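Local structure of GH3 beta-N-acetylglucosaminidase (Paenibacillaceae, 6K5J) at residues L138-N143 with L213-E218; G150-G155 with T180-P185; P185-T190 with M228-L233. The protein hydrolyses terminal beta-linked N-acetylglucosamine from sugar chains as a family 3 glycoside hydrolase, probably acting on chitin-derived or related oligosaccharides. One frame throughout, in Å; residues are numbered along the deposited sequence.

Interaction 1 of 3, residues L138-N143 with L213-E218; sequences LDINNN and LAPFRE
In the TIM-barrel-type domain of this family 3 hydrolase, L138 and I140, on the loop after strand 132-133, pack against P215 and F216 of helix 213-222. That helix belongs to the beta-alpha-beta connection between the parallel neighbours 178-184 and 226-229, so the contact ties one strand-to-helix loop to the helical layer of the next crossover. All four residues are buried and the join is apolar. L138 lies over one face of the F216 ring: CB stands 4.1 Å from the ring centroid and 18° off the normal, a CH-pi contact displaced toward the CE1 and CZ rim. With CG of L138 anti to its own carbonyl carbon (chi1 -63°) and CD1 anti to CA (chi2 -173°), CD1 reaches onto the helix backbone, 3.5 Å from P215 O. The same leucine therefore touches ring and backbone at once. In return P215 CG lies 3.5 Å from L138 O, while L138 CB and P215 CB meet at 4.1 Å. I140 comes across the pyrrolidine at a slant, using its terminal methyl. V161 of helix 158-174 also touches both I140 and P215, and V181 of strand 178-184 backs L138 and F216; the F216 ring further makes an edge-to-face pair with F184. D139, between the two packing residues, has its OD1 bonded to the backbone N of H187. The loop then folds into an inverse gamma turn centred on N141, with N142 N bonded to I140 O at 2.9 Å. Where isoleucine and proline meet, I140 CD1 rests 3.7 Å from P215 CD.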
loop_
_atom_site.group_PDB
_atom_site.type_symbol
_atom_site.label_atom_id
_atom_site.label_comp_id
_atom_site.label_asym_id
_atom_site.label_seq_id
_atom_site.Cartn_x
_atom_site.Cartn_y
_atom_site.Cartn_z
ATOM N N LEU A 138 -1.495 -3.148 8.562
ATOM C CA LEU A 138 -1.725 -2.905 9.977
ATOM C C LEU A 138 -0.463 -2.409 10.667
ATOM O O LEU A 138 -0.359 -2.483 11.899
ATOM C CB LEU A 138 -2.247 -4.172 10.666
ATOM C CG LEU A 138 -3.603 -4.680 10.164
ATOM C CD1 LEU A 138 -4.086 -5.836 11.053
ATOM C CD2 LEU A 138 -4.634 -3.545 10.141
ATOM N N ASP A 139 0.505 -1.924 9.897
ATOM C CA ASP A 139 1.695 -1.343 10.499
ATOM C C ASP A 139 1.332 -0.050 11.220
ATOM O O ASP A 139 0.451 0.700 10.792
ATOM C CB ASP A 139 2.762 -1.097 9.435
ATOM C CG ASP A 139 3.060 -2.344 8.604
ATOM O OD1 ASP A 139 3.459 -3.379 9.187
ATOM O OD2 ASP A 139 2.898 -2.291 7.367
ATOM N N ILE A 140 2.005 0.192 12.343
ATOM C CA ILE A 140 1.754 1.352 13.192
ATOM C C ILE A 140 2.959 2.270 13.044
ATOM O O ILE A 140 4.053 1.957 13.537
ATOM C CB ILE A 140 1.529 0.954 14.661
ATOM C CG1 ILE A 140 0.328 0.014 14.800
ATOM C CG2 ILE A 140 1.304 2.195 15.532
ATOM C CD1 ILE A 140 0.360 -0.847 16.082
ATOM N N ASN A 141 2.775 3.397 12.353
ATOM C CA ASN A 141 3.894 4.278 12.006
ATOM C C ASN A 141 4.183 5.218 13.177
ATOM O O ASN A 141 3.844 6.402 13.175
ATOM C CB ASN A 141 3.595 5.056 10.731
ATOM C CG ASN A 141 4.854 5.527 10.031
ATOM O OD1 ASN A 141 5.424 4.811 9.203
ATOM N ND2 ASN A 141 5.293 6.740 10.354
ATOM N N ASN A 142 4.804 4.648 14.209
ATOM C CA ASN A 142 5.217 5.388 15.398
ATOM C C ASN A 142 6.596 6.017 15.238
ATOM O O ASN A 142 7.072 6.680 16.166
ATOM C CB ASN A 142 5.233 4.459 16.611
ATOM C CG ASN A 142 6.255 3.370 16.462
ATOM O OD1 ASN A 142 6.166 2.558 15.548
ATOM N ND2 ASN A 142 7.270 3.374 17.319
ATOM N N ASN A 143 7.251 5.794 14.107
ATOM C CA ASN A 143 8.550 6.395 13.803
ATOM C C ASN A 143 8.404 7.328 12.610
ATOM O O ASN A 143 8.216 6.846 11.478
ATOM C CB ASN A 143 9.582 5.310 13.499
ATOM C CG ASN A 143 10.937 5.880 13.130
ATOM O OD1 ASN A 143 11.176 7.088 13.235
ATOM N ND2 ASN A 143 11.845 5.008 12.720
ATOM N N LEU A 213 1.872 -5.918 17.765
ATOM C CA LEU A 213 1.013 -7.092 17.599
ATOM C C LEU A 213 -0.477 -6.793 17.749
ATOM O O LEU A 213 -1.302 -7.571 17.250
ATOM C CB LEU A 213 1.416 -8.175 18.612
ATOM C CG LEU A 213 2.781 -8.824 18.334
ATOM C CD1 LEU A 213 3.234 -9.679 19.520
ATOM C CD2 LEU A 213 2.734 -9.664 17.062
ATOM N N ALA A 214 -0.837 -5.702 18.430
ATOM C CA ALA A 214 -2.229 -5.492 18.830
ATOM C C ALA A 214 -3.205 -5.462 17.657
ATOM O O ALA A 214 -4.243 -6.142 17.731
ATOM C CB ALA A 214 -2.331 -4.217 19.684
ATOM N N PRO A 215 -2.969 -4.715 16.572
ATOM C CA PRO A 215 -3.957 -4.736 15.480
ATOM C C PRO A 215 -4.023 -6.075 14.766
ATOM O O PRO A 215 -5.112 -6.466 14.321
ATOM C CB PRO A 215 -3.492 -3.603 14.548
ATOM C CG PRO A 215 -2.061 -3.413 14.861
ATOM C CD PRO A 215 -1.892 -3.743 16.320
ATOM N N PHE A 216 -2.903 -6.803 14.666
ATOM C CA PHE A 216 -2.958 -8.141 14.080
ATOM C C PHE A 216 -3.817 -9.082 14.922
ATOM O O PHE A 216 -4.596 -9.867 14.373
ATOM C CB PHE A 216 -1.546 -8.705 13.909
ATOM C CG PHE A 216 -0.732 -7.977 12.873
ATOM C CD1 PHE A 216 -0.954 -8.195 11.521
ATOM C CD2 PHE A 216 0.247 -7.066 13.252
ATOM C CE1 PHE A 216 -0.207 -7.521 10.556
ATOM C CE2 PHE A 216 1.004 -6.393 12.291
ATOM C CZ PHE A 216 0.782 -6.631 10.945
ATOM N N ARG A 217 -3.692 -9.006 16.252
ATOM C CA ARG A 217 -4.536 -9.811 17.140
ATOM C C ARG A 217 -6.007 -9.523 16.904
ATOM O O ARG A 217 -6.830 -10.442 16.847
ATOM C CB ARG A 217 -4.199 -9.533 18.614
ATOM C CG ARG A 217 -2.929 -10.162 19.131
ATOM C CD ARG A 217 -2.887 -10.115 20.674
ATOM N NE ARG A 217 -3.191 -8.779 21.195
ATOM C CZ ARG A 217 -2.259 -7.925 21.611
ATOM N NH1 ARG A 217 -0.975 -8.269 21.559
ATOM N NH2 ARG A 217 -2.603 -6.726 22.060
ATOM N N GLU A 218 -6.361 -8.241 16.786
ATOM C CA GLU A 218 -7.758 -7.883 16.589
ATOM C C GLU A 218 -8.274 -8.386 15.249
ATOM O O GLU A 218 -9.424 -8.821 15.153
ATOM C CB GLU A 218 -7.936 -6.365 16.696
ATOM C CG GLU A 218 -7.540 -5.795 18.046
ATOM C CD GLU A 218 -8.478 -6.259 19.151
ATOM O OE1 GLU A 218 -9.633 -6.623 18.826
ATOM O OE2 GLU A 218 -8.064 -6.263 20.333
#

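Interaction 2 of 3, residues G150-G155 with T180-P185; sequences GVRSYG and TVKHFP. With NAG (2-acetamido-2-deoxy-beta-D-glucopyranose), chain B.
The H183 imidazole is sandwiched: NAG C8 lies 3.5 Å above one face, toward the rim, and K182 CG sits under the centre of the opposite face, while R152 NH2 meets the ring edge near its plane. Around the R152 guanidinium, K182 NZ lies near the plane beside NH2, and NH1 donates to NAG O7 at 2.8 Å (158°). All three side chains converge on NAG O3: H183 NE2 at 2.7 Å, K182 NZ at 2.9 Å and, weakly, R152 NH2 at 3.0 Å. K182 leaves the backbone with CG between N and carbonyl carbon (chi1 67°) and then runs straight, which passes it beneath the imidazole to the sugar. Its NZ is also held by F134 O and E85 OE2; the same carboxylate oxygen takes R152 NH2 and probably balances the two cations. D139 OD2 bonds H183 ND1 and, with the NE2 bond to O3, holds the ring's rotation. With D83 and D268 completing the grip, this is consistent with the N-acetylglucosamine site of family 3 hexosaminidases at the C-terminal ends of the barrel strands, where R152 joins the KHFPGHG sequence and its cis peptides before H183 and P185.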
loop_
_atom_site.group_PDB
_atom_site.type_symbol
_atom_site.label_atom_id
_atom_site.label_comp_id
_atom_site.label_asym_id
_atom_site.label_seq_id
_atom_site.Cartn_x
_atom_site.Cartn_y
_atom_site.Cartn_z
ATOM N N GLY A 150 5.070 5.032 6.387
ATOM C CA GLY A 150 4.591 6.403 6.218
ATOM C C GLY A 150 3.077 6.434 6.107
ATOM O O GLY A 150 2.373 5.813 6.911
ATOM N N VAL A 151 2.551 7.100 5.066
ATOM C CA VAL A 151 1.092 7.248 4.935
ATOM C C VAL A 151 0.393 5.934 4.597
ATOM O O VAL A 151 -0.841 5.882 4.512
ATOM C CB VAL A 151 0.713 8.310 3.884
ATOM C CG1 VAL A 151 1.262 9.692 4.271
ATOM C CG2 VAL A 151 1.182 7.889 2.488
ATOM N N ARG A 152 1.161 4.864 4.378
ATOM C CA ARG A 152 0.538 3.552 4.215
ATOM C C ARG A 152 -0.025 2.998 5.520
ATOM O O ARG A 152 -0.771 2.017 5.482
ATOM C CB ARG A 152 1.548 2.558 3.632
ATOM C CG ARG A 152 1.997 2.899 2.227
ATOM C CD ARG A 152 3.224 2.082 1.851
ATOM N NE ARG A 152 2.874 0.689 1.630
ATOM C CZ ARG A 152 3.746 -0.315 1.604
ATOM N NH1 ARG A 152 5.030 -0.090 1.824
ATOM N NH2 ARG A 152 3.328 -1.548 1.350
ATOM N N SER A 153 0.304 3.600 6.659
ATOM C CA SER A 153 -0.241 3.237 7.958
ATOM C C SER A 153 -1.384 4.179 8.315
ATOM O O SER A 153 -1.342 5.365 7.983
ATOM C CB SER A 153 0.844 3.323 9.038
ATOM O OG SER A 153 0.270 3.399 10.334
ATOM N N TYR A 154 -2.409 3.655 9.010
ATOM C CA TYR A 154 -3.471 4.546 9.491
ATOM C C TYR A 154 -2.937 5.569 10.492
ATOM O O TYR A 154 -3.457 6.686 10.575
ATOM C CB TYR A 154 -4.608 3.761 10.154
ATOM C CG TYR A 154 -5.288 2.736 9.286
ATOM C CD1 TYR A 154 -6.132 3.117 8.243
ATOM C CD2 TYR A 154 -5.092 1.381 9.519
ATOM C CE1 TYR A 154 -6.765 2.167 7.454
ATOM C CE2 TYR A 154 -5.713 0.430 8.738
ATOM C CZ TYR A 154 -6.544 0.820 7.715
ATOM O OH TYR A 154 -7.140 -0.140 6.942
ATOM N N GLY A 155 -1.928 5.211 11.277
ATOM C CA GLY A 155 -1.432 6.149 12.263
ATOM C C GLY A 155 -0.523 5.463 13.265
ATOM O O GLY A 155 -0.129 4.308 13.090
ATOM N N THR A 180 -5.377 -9.363 3.216
ATOM C CA THR A 180 -4.061 -9.820 3.662
ATOM C C THR A 180 -3.477 -8.727 4.548
ATOM O O THR A 180 -2.905 -7.757 4.036
ATOM C CB THR A 180 -3.120 -10.107 2.488
ATOM O OG1 THR A 180 -3.763 -10.945 1.530
ATOM C CG2 THR A 180 -1.823 -10.805 2.984
ATOM N N VAL A 181 -3.601 -8.872 5.869
ATOM C CA VAL A 181 -3.022 -7.861 6.748
ATOM C C VAL A 181 -1.503 -7.994 6.741
ATOM O O VAL A 181 -0.960 -9.106 6.702
ATOM C CB VAL A 181 -3.616 -7.962 8.165
ATOM C CG1 VAL A 181 -5.085 -7.558 8.114
ATOM C CG2 VAL A 181 -3.460 -9.374 8.748
ATOM N N LYS A 182 -0.806 -6.853 6.774
ATOM C CA LYS A 182 0.643 -6.833 6.601
ATOM C C LYS A 182 1.205 -5.653 7.392
ATOM O O LYS A 182 0.477 -4.713 7.713
ATOM C CB LYS A 182 1.000 -6.762 5.100
ATOM C CG LYS A 182 0.597 -5.443 4.391
ATOM C CD LYS A 182 0.850 -5.546 2.865
ATOM C CE LYS A 182 0.695 -4.183 2.157
ATOM N NZ LYS A 182 0.819 -4.340 0.654
ATOM N N HIS A 183 2.493 -5.699 7.748
ATOM C CA HIS A 183 3.467 -6.756 7.504
ATOM C C HIS A 183 3.851 -7.361 8.861
ATOM O O HIS A 183 4.568 -6.728 9.648
ATOM C CB HIS A 183 4.724 -6.197 6.814
ATOM C CG HIS A 183 4.455 -5.442 5.541
ATOM N ND1 HIS A 183 4.007 -4.136 5.523
ATOM C CD2 HIS A 183 4.593 -5.809 4.243
ATOM C CE1 HIS A 183 3.884 -3.730 4.271
ATOM N NE2 HIS A 183 4.229 -4.727 3.473
ATOM N N PHE A 184 3.388 -8.580 9.120
ATOM C CA PHE A 184 3.466 -9.154 10.461
ATOM C C PHE A 184 4.916 -9.477 10.837
ATOM O O PHE A 184 5.658 -10.027 10.021
ATOM C CB PHE A 184 2.605 -10.424 10.526
ATOM C CG PHE A 184 2.592 -11.086 11.879
ATOM C CD1 PHE A 184 3.533 -12.054 12.202
ATOM C CD2 PHE A 184 1.630 -10.750 12.820
ATOM C CE1 PHE A 184 3.531 -12.665 13.455
ATOM C CE2 PHE A 184 1.606 -11.361 14.075
ATOM C CZ PHE A 184 2.562 -12.316 14.396
ATOM N N PRO A 185 5.331 -9.214 12.094
ATOM C CA PRO A 185 4.519 -8.704 13.208
ATOM C C PRO A 185 4.472 -7.179 13.346
ATOM O O PRO A 185 4.072 -6.694 14.399
ATOM C CB PRO A 185 5.201 -9.321 14.441
ATOM C CG PRO A 185 6.648 -9.401 14.047
ATOM C CD PRO A 185 6.639 -9.716 12.554
HETATM C C1 NAG B . 6.774 -5.708 -1.067
HETATM C C2 NAG B . 5.926 -4.827 -0.114
HETATM C C3 NAG B . 4.529 -5.434 0.115
HETATM C C4 NAG B . 3.873 -5.834 -1.199
HETATM C C5 NAG B . 4.808 -6.757 -1.962
HETATM C C6 NAG B . 4.260 -7.222 -3.293
HETATM C C7 NAG B . 6.801 -3.494 1.771
HETATM C C8 NAG B . 7.522 -3.550 3.091
HETATM N N2 NAG B . 6.619 -4.668 1.157
HETATM O O1 NAG B . 7.882 -4.972 -1.460
HETATM O O3 NAG B . 3.698 -4.498 0.795
HETATM O O4 NAG B . 2.639 -6.498 -0.952
HETATM O O5 NAG B . 6.015 -6.040 -2.237
HETATM O O6 NAG B . 4.213 -6.158 -4.235
HETATM O O7 NAG B . 6.385 -2.439 1.299
#

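Interaction 3 of 3, residues P185-T190 with M228-L233; sequences PGHGDT and MTAHVL. With NAG (2-acetamido-2-deoxy-beta-D-glucopyranose), chain B.
H187, in the loop carrying the family 3 KHFPGHG sequence and the following D189 and T190, packs on A230 and V232, where the chain leaves strand 226-229 of the barrel. A type I turn from H187 to T190 brings both of its end residues to the same valine. The histidine's chi1 of -149° is some 30° from the staggered anti position, and its ring is steadied by hydrogen bonds: ND1 donates to T190 OG1 at 2.8 Å, almost in the ring plane, and NE2 is bonded to S194 OG. T190 suits this by holding OG1 between its backbone N and carbonyl carbon (chi1 59°), with CG2 anti to the carbonyl carbon and meeting V232 CG1 tip to tip at 4.0 Å. On V232, CG1 is nearest the threonine, and CG2 lies over a face of the imidazole, a CH-pi contact 3.7 Å from the centroid, nearest NE2. A230 CB approaches the CD2 corner obliquely at 4.1 Å, and NAG C8 comes to the same atom at 3.9 Å. With an alanine at H187, V232 CG2 would probably lose its aromatic face, T190 OG1 and S194 OG a partner, and a gap would open beside the sugar's acetyl methyl. H231, centre of an inverse gamma turn, points away from this loop, its ND1 bonded to T245 OG1 and its NE2 to the O atom of the 3-sulfinoalanine at position 269. At the strand end, M228 bends at its last torsion and sets CE 3.6 Å from NAG O4.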
loop_
_atom_site.group_PDB
_atom_site.type_symbol
_atom_site.label_atom_id
_atom_site.label_comp_id
_atom_site.label_asym_id
_atom_site.label_seq_id
_atom_site.Cartn_x
_atom_site.Cartn_y
_atom_site.Cartn_z
ATOM N N PRO A 185 5.331 -9.214 12.094
ATOM C CA PRO A 185 4.519 -8.704 13.208
ATOM C C PRO A 185 4.472 -7.179 13.346
ATOM O O PRO A 185 4.072 -6.694 14.399
ATOM C CB PRO A 185 5.201 -9.321 14.441
ATOM C CG PRO A 185 6.648 -9.401 14.047
ATOM C CD PRO A 185 6.639 -9.716 12.554
ATOM N N GLY A 186 4.868 -6.432 12.316
ATOM C CA GLY A 186 4.721 -4.990 12.390
ATOM C C GLY A 186 5.953 -4.244 11.921
ATOM O O GLY A 186 6.998 -4.301 12.568
ATOM N N HIS A 187 5.822 -3.524 10.810
ATOM C CA HIS A 187 6.910 -2.830 10.133
ATOM C C HIS A 187 6.953 -1.337 10.458
ATOM O O HIS A 187 7.796 -0.626 9.909
ATOM C CB HIS A 187 6.761 -3.037 8.610
ATOM C CG HIS A 187 8.051 -3.052 7.838
ATOM N ND1 HIS A 187 9.020 -2.072 7.961
ATOM C CD2 HIS A 187 8.500 -3.901 6.876
ATOM C CE1 HIS A 187 10.020 -2.336 7.137
ATOM N NE2 HIS A 187 9.734 -3.441 6.470
ATOM N N GLY A 188 6.080 -0.847 11.345
ATOM C CA GLY A 188 5.903 0.592 11.506
ATOM C C GLY A 188 7.039 1.309 12.214
ATOM O O GLY A 188 7.200 2.524 12.037
ATOM N N ASP A 189 7.830 0.594 13.010
ATOM C CA ASP A 189 8.894 1.207 13.804
ATOM C C ASP A 189 10.208 1.337 13.040
ATOM O O ASP A 189 11.083 2.096 13.474
ATOM C CB ASP A 189 9.096 0.381 15.099
ATOM C CG ASP A 189 10.133 0.981 16.054
ATOM O OD1 ASP A 189 9.790 1.918 16.793
ATOM O OD2 ASP A 189 11.282 0.485 16.087
ATOM N N THR A 190 10.349 0.675 11.889
ATOM C CA THR A 190 11.654 0.536 11.249
ATOM C C THR A 190 12.153 1.868 10.714
ATOM O O THR A 190 11.414 2.600 10.048
ATOM C CB THR A 190 11.599 -0.472 10.094
ATOM O OG1 THR A 190 10.628 -0.051 9.121
ATOM C CG2 THR A 190 11.268 -1.874 10.604
ATOM N N MET A 228 0.460 -11.382 5.761
ATOM C CA MET A 228 1.759 -11.304 5.098
ATOM C C MET A 228 2.840 -10.923 6.104
ATOM O O MET A 228 2.633 -10.050 6.952
ATOM C CB MET A 228 1.741 -10.286 3.947
ATOM C CG MET A 228 3.126 -9.998 3.339
ATOM S SD MET A 228 3.070 -8.760 2.011
ATOM C CE MET A 228 2.315 -9.702 0.688
ATOM N N THR A 229 4.002 -11.564 5.994
ATOM C CA THR A 229 5.084 -11.338 6.943
ATOM C C THR A 229 5.915 -10.114 6.554
ATOM O O THR A 229 5.797 -9.574 5.448
ATOM C CB THR A 229 5.991 -12.576 7.029
ATOM O OG1 THR A 229 6.656 -12.760 5.776
ATOM C CG2 THR A 229 5.184 -13.811 7.341
ATOM N N ALA A 230 6.776 -9.688 7.486
ATOM C CA ALA A 230 7.765 -8.637 7.266
ATOM C C ALA A 230 9.173 -9.225 7.222
ATOM O O ALA A 230 9.519 -10.082 8.044
ATOM C CB ALA A 230 7.701 -7.593 8.382
ATOM N N HIS A 231 9.990 -8.746 6.276
ATOM C CA HIS A 231 11.402 -9.130 6.188
ATOM C C HIS A 231 12.232 -8.321 7.190
ATOM O O HIS A 231 13.150 -7.585 6.826
ATOM C CB HIS A 231 11.953 -8.906 4.786
ATOM C CG HIS A 231 11.241 -9.646 3.688
ATOM N ND1 HIS A 231 10.673 -10.895 3.852
ATOM C CD2 HIS A 231 11.039 -9.308 2.392
ATOM C CE1 HIS A 231 10.143 -11.287 2.705
ATOM N NE2 HIS A 231 10.358 -10.345 1.802
ATOM N N VAL A 232 11.893 -8.461 8.471
ATOM C CA VAL A 232 12.444 -7.619 9.530
ATOM C C VAL A 232 12.852 -8.507 10.702
ATOM O O VAL A 232 12.158 -9.475 11.027
ATOM C CB VAL A 232 11.416 -6.540 9.955
ATOM C CG1 VAL A 232 11.868 -5.776 11.209
ATOM C CG2 VAL A 232 11.141 -5.580 8.783
ATOM N N LEU A 233 13.997 -8.198 11.315
ATOM C CA LEU A 233 14.460 -8.926 12.493
ATOM C C LEU A 233 13.762 -8.428 13.752
ATOM O O LEU A 233 13.650 -7.219 13.977
ATOM C CB LEU A 233 15.968 -8.757 12.670
ATOM C CG LEU A 233 16.816 -9.146 11.464
ATOM C CD1 LEU A 233 18.224 -8.586 11.613
ATOM C CD2 LEU A 233 16.838 -10.662 11.359
HETATM C C1 NAG B . 6.774 -5.708 -1.067
HETATM C C2 NAG B . 5.926 -4.827 -0.114
HETATM C C3 NAG B . 4.529 -5.434 0.115
HETATM C C4 NAG B . 3.873 -5.834 -1.199
HETATM C C5 NAG B . 4.808 -6.757 -1.962
HETATM C C6 NAG B . 4.260 -7.222 -3.293
HETATM C C7 NAG B . 6.801 -3.494 1.771
HETATM C C8 NAG B . 7.522 -3.550 3.091
HETATM N N2 NAG B . 6.619 -4.668 1.157
HETATM O O1 NAG B . 7.882 -4.972 -1.460
HETATM O O3 NAG B . 3.698 -4.498 0.795
HETATM O O4 NAG B . 2.639 -6.498 -0.952
HETATM O O5 NAG B . 6.015 -6.040 -2.237
HETATM O O6 NAG B . 4.213 -6.158 -4.235
HETATM O O7 NAG B . 6.385 -2.439 1.299
#

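Overall arrangement
All three contacts are buried in the same barrel domain, yet their chemistry changes with nearness to the sugar. Interaction 1, about 15 Å from the chain centre, is apolar packing between a loop and an outer helix; interaction 2, about 8 Å from it, is charged and held together through the sugar. Interaction 3 lies between in character, an imidazole bonded at its nitrogens but packed on aliphatic groups. Interactions 2 and 3 share P185 and the neighbouring strands 178-184 and 226-229, joined by F184 N to M228 O and A230 N to F184 O, and both touch NAG. Segment 138-143 reaches interaction 2 through D139 O and S153 OG, and interaction 3 through N142 ND2 and D189 OD1.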